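Local coordinates for uncharacterized protein (Bacteroides uniformis ATCC 8492, PDB 4Q68) that probably acts as a highly specific NlpC/P60-family amidase, an N-acetylmuramoyl-L-alanine amidase that works on bacterial cell-wall peptidoglycan, at residues D82-R87 against K131-S136; R87-A92 against A141-I146; H22-D27 against C41-E46. One frame throughout, in Å; residues are numbered along the deposited sequence. Where two conformers were deposited one is given.

Contact 1. Residues D82-R87 against K131-S136. With NAG (2-acetamido-2-deoxy-beta-D-glucopyranose), chain B.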
loop_
_atom_site.group_PDB
_atom_site.type_symbol
_atom_site.label_atom_id
_atom_site.label_comp_id
_atom_site.label_asym_id
_atom_site.label_seq_id
_atom_site.Cartn_x
_atom_site.Cartn_y
_atom_site.Cartn_z
ATOM N N ASP A 82 -14.896 -5.258 11.164
ATOM C CA ASP A 82 -16.018 -6.197 11.020
ATOM C C ASP A 82 -15.552 -7.406 10.242
ATOM O O ASP A 82 -15.893 -7.592 9.074
ATOM C CB ASP A 82 -17.227 -5.545 10.341
ATOM C CG ASP A 82 -18.402 -6.507 10.175
ATOM O OD1 ASP A 82 -18.416 -7.563 10.838
ATOM O OD2 ASP A 82 -19.297 -6.223 9.356
ATOM N N GLY A 83 -14.725 -8.203 10.892
ATOM C CA GLY A 83 -14.252 -9.441 10.325
ATOM C C GLY A 83 -13.087 -9.280 9.367
ATOM O O GLY A 83 -12.678 -8.181 8.989
ATOM N N TYR A 84 -12.554 -10.415 8.943
ATOM C CA TYR A 84 -11.408 -10.448 8.041
ATOM C C TYR A 84 -11.652 -9.621 6.783
ATOM O O TYR A 84 -10.743 -8.954 6.283
ATOM C CB TYR A 84 -11.131 -11.887 7.662
ATOM C CG TYR A 84 -9.994 -12.096 6.681
ATOM C CD1 TYR A 84 -8.672 -11.937 7.068
ATOM C CD2 TYR A 84 -10.244 -12.493 5.368
ATOM C CE1 TYR A 84 -7.629 -12.181 6.178
ATOM C CE2 TYR A 84 -9.218 -12.743 4.474
ATOM C CZ TYR A 84 -7.920 -12.578 4.878
ATOM O OH TYR A 84 -6.917 -12.829 3.979
ATOM N N THR A 85 -12.866 -9.691 6.245
ATOM C CA THR A 85 -13.128 -9.040 4.975
ATOM C C THR A 85 -13.334 -7.525 5.068
ATOM O O THR A 85 -13.428 -6.867 4.033
ATOM C CB THR A 85 -14.304 -9.686 4.233
ATOM O OG1 THR A 85 -15.513 -9.522 4.982
ATOM C CG2 THR A 85 -14.050 -11.179 4.029
ATOM N N SER A 86 -13.377 -6.980 6.290
ATOM C CA SER A 86 -13.391 -5.524 6.469
ATOM C C SER A 86 -12.002 -4.903 6.334
ATOM O O SER A 86 -11.884 -3.697 6.179
ATOM C CB SER A 86 -13.989 -5.138 7.825
ATOM O OG SER A 86 -13.172 -5.543 8.915
ATOM N N ARG A 87 -10.951 -5.716 6.423
ATOM C CA ARG A 87 -9.595 -5.230 6.186
ATOM C C ARG A 87 -9.451 -4.947 4.697
ATOM O O ARG A 87 -9.935 -5.712 3.868
ATOM C CB ARG A 87 -8.565 -6.270 6.633
ATOM C CG ARG A 87 -7.228 -5.667 6.976
ATOM C CD ARG A 87 -6.104 -6.662 7.015
ATOM N NE ARG A 87 -6.371 -7.767 7.932
ATOM C CZ ARG A 87 -5.730 -8.926 7.893
ATOM N NH1 ARG A 87 -4.766 -9.135 7.008
ATOM N NH2 ARG A 87 -6.060 -9.893 8.740
ATOM N N LYS A 131 -5.814 -18.218 5.253
ATOM C CA LYS A 131 -6.403 -18.996 6.332
ATOM C C LYS A 131 -7.880 -18.675 6.566
ATOM O O LYS A 131 -8.684 -19.571 6.795
ATOM C CB LYS A 131 -5.598 -18.756 7.609
ATOM C CG LYS A 131 -6.051 -19.550 8.802
ATOM C CD LYS A 131 -5.039 -19.470 9.945
ATOM C CE LYS A 131 -4.835 -18.037 10.495
ATOM N NZ LYS A 131 -3.868 -17.987 11.668
ATOM N N GLN A 132 -8.226 -17.395 6.483
ATOM C CA GLN A 132 -9.570 -16.921 6.793
ATOM C C GLN A 132 -10.537 -17.056 5.616
ATOM O O GLN A 132 -11.701 -16.677 5.743
ATOM C CB GLN A 132 -9.510 -15.465 7.258
ATOM C CG GLN A 132 -8.658 -15.243 8.497
ATOM C CD GLN A 132 -7.245 -14.784 8.195
ATOM O OE1 GLN A 132 -6.628 -15.231 7.229
ATOM N NE2 GLN A 132 -6.703 -13.939 9.055
ATOM N N LEU A 133 -10.038 -17.545 4.480
ATOM C CA LEU A 133 -10.897 -17.894 3.351
ATOM C C LEU A 133 -11.061 -19.391 3.146
ATOM O O LEU A 133 -12.127 -19.840 2.749
ATOM C CB LEU A 133 -10.381 -17.274 2.051
ATOM C CG LEU A 133 -10.246 -15.746 2.030
ATOM C CD1 LEU A 133 -9.861 -15.288 0.640
ATOM C CD2 LEU A 133 -11.518 -15.068 2.507
ATOM N N ALA A 134 -10.007 -20.152 3.418
ATOM C CA ALA A 134 -9.948 -21.567 3.052
ATOM C C ALA A 134 -11.075 -22.423 3.595
ATOM O O ALA A 134 -11.463 -23.431 2.974
ATOM C CB ALA A 134 -8.626 -22.148 3.479
ATOM N N ASN A 135 -11.590 -22.024 4.753
ATOM C CA ASN A 135 -12.676 -22.754 5.415
ATOM C C ASN A 135 -13.877 -21.870 5.757
ATOM O O ASN A 135 -14.697 -22.231 6.613
ATOM C CB ASN A 135 -12.140 -23.439 6.681
ATOM C CG ASN A 135 -11.317 -24.650 6.364
ATOM O OD1 ASN A 135 -11.863 -25.709 6.037
ATOM N ND2 ASN A 135 -9.996 -24.520 6.433
ATOM N N SER A 136 -13.990 -20.723 5.073
ATOM C CA SER A 136 -15.062 -19.770 5.316
ATOM C C SER A 136 -15.738 -19.394 4.022
ATOM O O SER A 136 -15.400 -18.388 3.392
ATOM C CB SER A 136 -14.567 -18.513 5.997
ATOM O OG SER A 136 -15.633 -17.584 6.155
HETATM C C1 NAG B . -1.522 -7.584 1.585
HETATM C C2 NAG B . -2.687 -8.558 1.696
HETATM C C3 NAG B . -3.537 -8.270 2.931
HETATM C C4 NAG B . -2.675 -8.020 4.166
HETATM C C5 NAG B . -1.510 -7.082 3.874
HETATM C C6 NAG B . -0.616 -6.963 5.101
HETATM C C7 NAG B . -3.536 -9.563 -0.379
HETATM C C8 NAG B . -4.446 -9.459 -1.557
HETATM N N2 NAG B . -3.514 -8.548 0.490
HETATM O O1 NAG B . -0.706 -8.007 0.535
HETATM O O3 NAG B . -4.329 -9.404 3.175
HETATM O O4 NAG B . -3.456 -7.528 5.229
HETATM O O5 NAG B . -0.767 -7.578 2.781
HETATM O O6 NAG B . -0.099 -8.223 5.451
HETATM O O7 NAG B . -2.854 -10.577 -0.269
#
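A ring-amide stack with a CH-pi contact joins Tyr84 to Gln132, packing the 3-10 turn 84-86, in the loop between helices 64-75 and 91-100, against the short helix 131-134. Gln132 CB stands 3.5 Å from the centroid of the Tyr84 ring and 14° off its normal, so the stem of the glutamine sits squarely over one face. A bend at chi2 then carries the amide along the same face, its plane only 27° from that of the ring, and Gln132 CD comes within 3.3 Å of Tyr84 CE1. The amide nitrogen, NE2, is hydrogen-bonded to Glu25 OE1, which fixes how the amide is turned. Tyr84 reaches the helix because CG lies opposite the backbone nitrogen (chi1 178°). Leu133 adds a second, oblique contact, with CD2 3.8 Å from Tyr84 CE2. With an alanine here in place of Tyr84, the Gln132 amide would probably lose its stacking surface and a gap would open beside Leu133 CD2. Past the stack, the Arg87 guanidinium is turned steeply against the Gln132 amide; Arg87 NH1, salt-bridged to Glu25 OE2, also donates to NAG O4 over 2.7 Å.

Contact 2. Residues R87-A92 against A141-I146. With NAG (2-acetamido-2-deoxy-beta-D-glucopyranose), chain B.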
loop_
_atom_site.group_PDB
_atom_site.type_symbol
_atom_site.label_atom_id
_atom_site.label_comp_id
_atom_site.label_asym_id
_atom_site.label_seq_id
_atom_site.Cartn_x
_atom_site.Cartn_y
_atom_site.Cartn_z
ATOM N N ARG A 87 -10.951 -5.716 6.423
ATOM C CA ARG A 87 -9.595 -5.230 6.186
ATOM C C ARG A 87 -9.451 -4.947 4.697
ATOM O O ARG A 87 -9.935 -5.712 3.868
ATOM C CB ARG A 87 -8.565 -6.270 6.633
ATOM C CG ARG A 87 -7.228 -5.667 6.976
ATOM C CD ARG A 87 -6.104 -6.662 7.015
ATOM N NE ARG A 87 -6.371 -7.767 7.932
ATOM C CZ ARG A 87 -5.730 -8.926 7.893
ATOM N NH1 ARG A 87 -4.766 -9.135 7.008
ATOM N NH2 ARG A 87 -6.060 -9.893 8.740
ATOM N N LEU A 88 -8.770 -3.863 4.352
ATOM C CA LEU A 88 -8.653 -3.432 2.959
ATOM C C LEU A 88 -7.488 -4.147 2.270
ATOM O O LEU A 88 -6.439 -3.578 1.967
ATOM C CB LEU A 88 -8.527 -1.919 2.906
ATOM C CG LEU A 88 -9.790 -1.207 3.373
ATOM C CD1 LEU A 88 -9.489 0.215 3.841
ATOM C CD2 LEU A 88 -10.840 -1.192 2.278
ATOM N N HIS A 89 -7.717 -5.423 1.992
ATOM C CA HIS A 89 -6.696 -6.297 1.421
ATOM C C HIS A 89 -6.205 -5.840 0.055
ATOM O O HIS A 89 -5.019 -5.948 -0.238
ATOM C CB HIS A 89 -7.234 -7.712 1.257
ATOM C CG HIS A 89 -7.652 -8.334 2.540
ATOM N ND1 HIS A 89 -6.744 -8.699 3.500
ATOM C CD2 HIS A 89 -8.878 -8.611 3.037
ATOM C CE1 HIS A 89 -7.400 -9.212 4.524
ATOM N NE2 HIS A 89 -8.694 -9.165 4.274
ATOM N N TYR A 90 -7.119 -5.384 -0.792
ATOM C CA TYR A 90 -6.749 -4.951 -2.128
ATOM C C TYR A 90 -6.387 -3.477 -2.114
ATOM O O TYR A 90 -7.150 -2.647 -1.607
ATOM C CB TYR A 90 -7.871 -5.217 -3.115
ATOM C CG TYR A 90 -8.131 -6.667 -3.395
ATOM C CD1 TYR A 90 -7.182 -7.451 -4.040
ATOM C CD2 TYR A 90 -9.345 -7.259 -3.059
ATOM C CE1 TYR A 90 -7.433 -8.774 -4.338
ATOM C CE2 TYR A 90 -9.608 -8.582 -3.372
ATOM C CZ TYR A 90 -8.654 -9.330 -4.025
ATOM O OH TYR A 90 -8.904 -10.629 -4.405
ATOM N N ILE A 91 -5.243 -3.141 -2.691
ATOM C CA ILE A 91 -4.771 -1.781 -2.607
ATOM C C ILE A 91 -5.669 -0.805 -3.367
ATOM O O ILE A 91 -5.837 0.322 -2.925
ATOM C CB ILE A 91 -3.277 -1.691 -2.963
ATOM C CG1 ILE A 91 -2.465 -2.581 -2.006
ATOM C CG2 ILE A 91 -2.790 -0.241 -2.905
ATOM C CD1 ILE A 91 -2.765 -2.383 -0.512
ATOM N N ALA A 92 -6.328 -1.224 -4.446
ATOM C CA ALA A 92 -7.290 -0.308 -5.083
ATOM C C ALA A 92 -8.353 0.112 -4.073
ATOM O O ALA A 92 -8.791 1.257 -4.051
ATOM C CB ALA A 92 -7.949 -0.946 -6.294
ATOM N N ALA A 141 -17.485 -15.435 -0.095
ATOM C CA ALA A 141 -18.574 -14.738 -0.752
ATOM C C ALA A 141 -18.470 -13.227 -0.553
ATOM O O ALA A 141 -18.697 -12.457 -1.490
ATOM C CB ALA A 141 -19.918 -15.265 -0.280
ATOM N N LYS A 142 -18.116 -12.796 0.660
ATOM C CA LYS A 142 -17.928 -11.375 0.921
ATOM C C LYS A 142 -16.811 -10.821 0.050
ATOM O O LYS A 142 -16.926 -9.725 -0.505
ATOM C CB LYS A 142 -17.638 -11.134 2.398
ATOM C CG LYS A 142 -18.865 -11.270 3.282
ATOM C CD LYS A 142 -18.544 -11.182 4.768
ATOM C CE LYS A 142 -19.804 -11.215 5.618
ATOM N NZ LYS A 142 -19.499 -11.106 7.046
HETATM N N MSE A 143 -15.719 -11.577 -0.087
HETATM C CA MSE A 143 -14.624 -11.131 -0.951
HETATM C C MSE A 143 -15.041 -11.060 -2.415
HETATM O O MSE A 143 -14.652 -10.123 -3.110
HETATM C CB MSE A 143 -13.377 -11.995 -0.833
HETATM C CG MSE A 143 -12.648 -11.900 0.507
HETATM SE SE MSE A 143 -12.299 -10.077 1.137
HETATM C CE MSE A 143 -11.441 -9.383 -0.439
ATOM N N LYS A 144 -15.829 -12.019 -2.898
ATOM C CA LYS A 144 -16.283 -11.960 -4.284
ATOM C C LYS A 144 -17.096 -10.689 -4.523
ATOM O O LYS A 144 -16.963 -10.054 -5.572
ATOM C CB LYS A 144 -17.115 -13.184 -4.651
ATOM C CG LYS A 144 -16.326 -14.462 -4.816
ATOM C CD LYS A 144 -17.242 -15.645 -5.121
ATOM C CE LYS A 144 -16.483 -16.934 -5.319
ATOM N NZ LYS A 144 -17.394 -18.100 -5.499
ATOM N N LYS A 145 -17.957 -10.310 -3.584
ATOM C CA LYS A 145 -18.753 -9.102 -3.757
ATOM C C LYS A 145 -17.846 -7.864 -3.818
ATOM O O LYS A 145 -18.028 -6.986 -4.662
ATOM C CB LYS A 145 -19.767 -8.987 -2.629
ATOM C CG LYS A 145 -20.760 -7.888 -2.824
ATOM C CD LYS A 145 -21.687 -7.781 -1.639
ATOM C CE LYS A 145 -22.735 -6.706 -1.864
ATOM N NZ LYS A 145 -23.684 -6.625 -0.723
ATOM N N ILE A 146 -16.861 -7.805 -2.930
ATOM C CA ILE A 146 -15.893 -6.706 -2.927
ATOM C C ILE A 146 -15.132 -6.655 -4.263
ATOM O O ILE A 146 -14.975 -5.588 -4.866
ATOM C CB ILE A 146 -14.941 -6.874 -1.719
ATOM C CG1 ILE A 146 -15.685 -6.507 -0.421
ATOM C CG2 ILE A 146 -13.687 -6.018 -1.877
ATOM C CD1 ILE A 146 -15.116 -7.129 0.810
HETATM C C1 NAG B . -1.522 -7.584 1.585
HETATM C C2 NAG B . -2.687 -8.558 1.696
HETATM C C3 NAG B . -3.537 -8.270 2.931
HETATM C C4 NAG B . -2.675 -8.020 4.166
HETATM C C5 NAG B . -1.510 -7.082 3.874
HETATM C C6 NAG B . -0.616 -6.963 5.101
HETATM C C7 NAG B . -3.536 -9.563 -0.379
HETATM C C8 NAG B . -4.446 -9.459 -1.557
HETATM N N2 NAG B . -3.514 -8.548 0.490
HETATM O O1 NAG B . -0.706 -8.007 0.535
HETATM O O3 NAG B . -4.329 -9.404 3.175
HETATM O O4 NAG B . -3.456 -7.528 5.229
HETATM O O5 NAG B . -0.767 -7.578 2.781
HETATM O O6 NAG B . -0.099 -8.223 5.451
HETATM O O7 NAG B . -2.854 -10.577 -0.269
#
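The imidazole of His89, whose CD2 meets the selenium of Met143 (present as selenomethionine), has the backbone carbon C of Arg87 over one face, displaced toward the rim. At its edge, near the ring plane, lies NAG O3, and a short hydrogen bond, 2.5 Å, joins His89 ND1 to NAG O3. His89 CE1 in turn stands 3.4 Å above the Arg87 guanidinium plane, displaced toward its rim, the two flat groups being well tilted against each other. The other ring nitrogen, NE2, is bonded to Tyr84 O; with both nitrogens engaged, the rotation of the ring is fixed. Met143 comes in obliquely: SE lies 4.2 Å from His89 CD2 and 5.2 Å from the ring centroid, 68° off the normal, a sulfur-aromatic type of approach made here by selenium. In the fold, this joins helix 137-150, through Met143, to the start of helix 91-100, where Leu88 centres an inverse gamma turn and Tyr90 occupies the N-cap position. Bends at chi2 and chi3 fold the Met143 chain back and bring its methyl CE to 3.6 Å from Tyr90 CE2. NAG C8 approaches a different carbon of that ring, CE1, at 4.1 Å. The phenol oxygen of Tyr90 is hydrogen-bonded to Glu147 OE2 and to Met123 N.

Contact 3. Residues H22-D27 against C41-E46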
loop_
_atom_site.group_PDB
_atom_site.type_symbol
_atom_site.label_atom_id
_atom_site.label_comp_id
_atom_site.label_asym_id
_atom_site.label_seq_id
_atom_site.Cartn_x
_atom_site.Cartn_y
_atom_site.Cartn_z
ATOM N N HIS A 22 2.735 -11.964 7.301
ATOM C CA HIS A 22 1.544 -12.492 7.981
ATOM C C HIS A 22 1.385 -12.009 9.423
ATOM O O HIS A 22 0.715 -12.669 10.231
ATOM C CB HIS A 22 1.499 -14.033 7.934
ATOM C CG HIS A 22 1.937 -14.614 6.624
ATOM N ND1 HIS A 22 1.337 -14.287 5.427
ATOM C CD2 HIS A 22 2.917 -15.499 6.323
ATOM C CE1 HIS A 22 1.932 -14.939 4.445
ATOM N NE2 HIS A 22 2.892 -15.686 4.962
ATOM N N THR A 23 1.946 -10.844 9.741
ATOM C CA THR A 23 1.861 -10.329 11.102
ATOM C C THR A 23 0.435 -9.994 11.549
ATOM O O THR A 23 0.198 -9.864 12.745
ATOM C CB THR A 23 2.745 -9.092 11.339
ATOM O OG1 THR A 23 2.358 -8.031 10.441
ATOM C CG2 THR A 23 4.221 -9.429 11.207
ATOM N N LEU A 24 -0.510 -9.854 10.616
ATOM C CA LEU A 24 -1.898 -9.523 10.969
ATOM C C LEU A 24 -2.814 -10.746 11.086
ATOM O O LEU A 24 -4.005 -10.578 11.342
ATOM C CB LEU A 24 -2.475 -8.538 9.946
ATOM C CG LEU A 24 -1.640 -7.282 9.685
ATOM C CD1 LEU A 24 -2.421 -6.320 8.807
ATOM C CD2 LEU A 24 -1.198 -6.586 10.963
ATOM N N GLU A 25 -2.275 -11.956 10.904
ATOM C CA GLU A 25 -3.126 -13.138 10.688
ATOM C C GLU A 25 -3.328 -14.111 11.849
ATOM O O GLU A 25 -3.577 -15.307 11.628
ATOM C CB GLU A 25 -2.642 -13.947 9.488
ATOM C CG GLU A 25 -2.304 -13.150 8.254
ATOM C CD GLU A 25 -3.420 -12.258 7.733
ATOM O OE1 GLU A 25 -4.568 -12.337 8.226
ATOM O OE2 GLU A 25 -3.131 -11.441 6.822
ATOM N N ALA A 26 -3.307 -13.615 13.070
ATOM C CA ALA A 26 -3.602 -14.481 14.210
ATOM C C ALA A 26 -4.973 -15.144 14.086
ATOM O O ALA A 26 -5.915 -14.582 13.516
ATOM C CB ALA A 26 -3.553 -13.690 15.488
ATOM N N ASP A 27 -5.084 -16.332 14.681
ATOM C CA ASP A 27 -6.356 -17.006 14.826
ATOM C C ASP A 27 -7.314 -16.137 15.634
ATOM O O ASP A 27 -6.901 -15.273 16.402
ATOM C CB ASP A 27 -6.183 -18.356 15.550
ATOM C CG ASP A 27 -5.465 -19.411 14.713
ATOM O OD1 ASP A 27 -5.351 -19.243 13.487
ATOM O OD2 ASP A 27 -5.032 -20.439 15.290
ATOM N N CYS A 41 5.462 -5.015 3.412
ATOM C CA CYS A 41 5.494 -3.774 2.629
ATOM C C CYS A 41 4.269 -2.898 2.885
ATOM O O CYS A 41 4.381 -1.669 2.838
ATOM C CB CYS A 41 5.686 -4.021 1.128
ATOM S SG CYS A 41 4.342 -4.861 0.297
ATOM N N THR A 42 3.125 -3.525 3.158
ATOM C CA THR A 42 1.888 -2.803 3.359
ATOM C C THR A 42 1.770 -2.310 4.802
ATOM O O THR A 42 1.406 -1.160 5.035
ATOM C CB THR A 42 0.701 -3.664 2.902
ATOM O OG1 THR A 42 0.854 -3.941 1.502
ATOM C CG2 THR A 42 -0.614 -2.946 3.102
ATOM N N THR A 43 2.083 -3.165 5.781
ATOM C CA THR A 43 1.982 -2.683 7.149
ATOM C C THR A 43 2.957 -1.535 7.404
ATOM O O THR A 43 2.624 -0.618 8.142
ATOM C CB THR A 43 2.088 -3.758 8.242
ATOM O OG1 THR A 43 3.423 -4.252 8.337
ATOM C CG2 THR A 43 1.121 -4.918 8.017
ATOM N N LEU A 44 4.136 -1.554 6.782
ATOM C CA LEU A 44 5.061 -0.431 6.930
ATOM C C LEU A 44 4.376 0.869 6.515
ATOM O O LEU A 44 4.393 1.868 7.234
ATOM C CB LEU A 44 6.308 -0.633 6.083
ATOM C CG LEU A 44 7.223 0.592 6.029
ATOM C CD1 LEU A 44 7.800 0.949 7.385
ATOM C CD2 LEU A 44 8.338 0.331 5.050
ATOM N N VAL A 45 3.811 0.881 5.318
ATOM C CA VAL A 45 3.152 2.084 4.826
ATOM C C VAL A 45 2.003 2.508 5.750
ATOM O O VAL A 45 1.829 3.691 6.042
ATOM C CB VAL A 45 2.688 1.895 3.367
ATOM C CG1 VAL A 45 1.772 3.035 2.928
ATOM C CG2 VAL A 45 3.900 1.782 2.445
ATOM N N GLU A 46 1.213 1.544 6.201
ATOM C CA GLU A 46 0.107 1.856 7.099
ATOM C C GLU A 46 0.593 2.502 8.389
ATOM O O GLU A 46 0.013 3.492 8.839
ATOM C CB GLU A 46 -0.717 0.606 7.407
ATOM C CG GLU A 46 -1.452 0.089 6.196
ATOM C CD GLU A 46 -2.381 -1.062 6.482
ATOM O OE1 GLU A 46 -2.003 -1.939 7.304
ATOM O OE2 GLU A 46 -3.493 -1.077 5.884
HETATM O O HOH W 1 3.184 -5.439 10.948
#
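One water links the hydroxyls of Thr23 and Thr43: it stands 2.8 Å from Thr23 OG1 and 2.9 Å from Thr43 OG1, so the polar part of the contact is indirect. In both threonines OG1 lies between the backbone nitrogen and the carbonyl carbon (chi1 59° in Thr23, 71° in Thr43), and this leaves Thr43 CG2 turned to the apolar side of the bridge. There it meets Leu24 tip to tip. Leu24 CD1 is 3.9 Å from Thr43 CG2, while CD2 of the same leucine lies 4.1 Å from that methyl, which therefore faces the fork of the isopropyl group and not a single branch. Thr23 and Leu24 can work together because they form the two central positions of a type I turn from His22 to Glu25, closed by the bond Glu25 N to His22 O at 3.1 Å. Both Leu24 and Thr43 also touch NAG and pack on Arg75, so the small apolar contact continues into the sugar's surroundings. Thr43 belongs to the first turn of helix 41-53, where its backbone N is held by Asp40 OD1. At the start of that helix Cys41 packs on His190 of strand 188-197, consistent with the helix-on-sheet core of the papain-like NlpC/P60 fold, in which a cysteine opens the central helix.

How the contacts relate
Contact 3 closes first along the chain; the segments of contacts 1 and 2 then alternate, sharing Arg87 and using the consecutive helices 131-134 and 137-150. Centres of contacts 1 and 2 are about 10 Å apart, those of 1 and 3 about 14 Å, and those of 2 and 3 about 16 Å. Thr85 of contact 1 packs directly on Lys142, Met143 and Ile146 of contact 2. Ion pairs tie in contact 3: Lys131 NZ to Asp27 OD1 at 2.7 Å, and Arg87 NH1 to Glu25 OE2 at 2.8 Å. The loops 22-27 and 82-90 and helix 41-53 thus meet at one N-acetylglucosamine, with helices 131-134 and 137-150 packed behind loop 82-90.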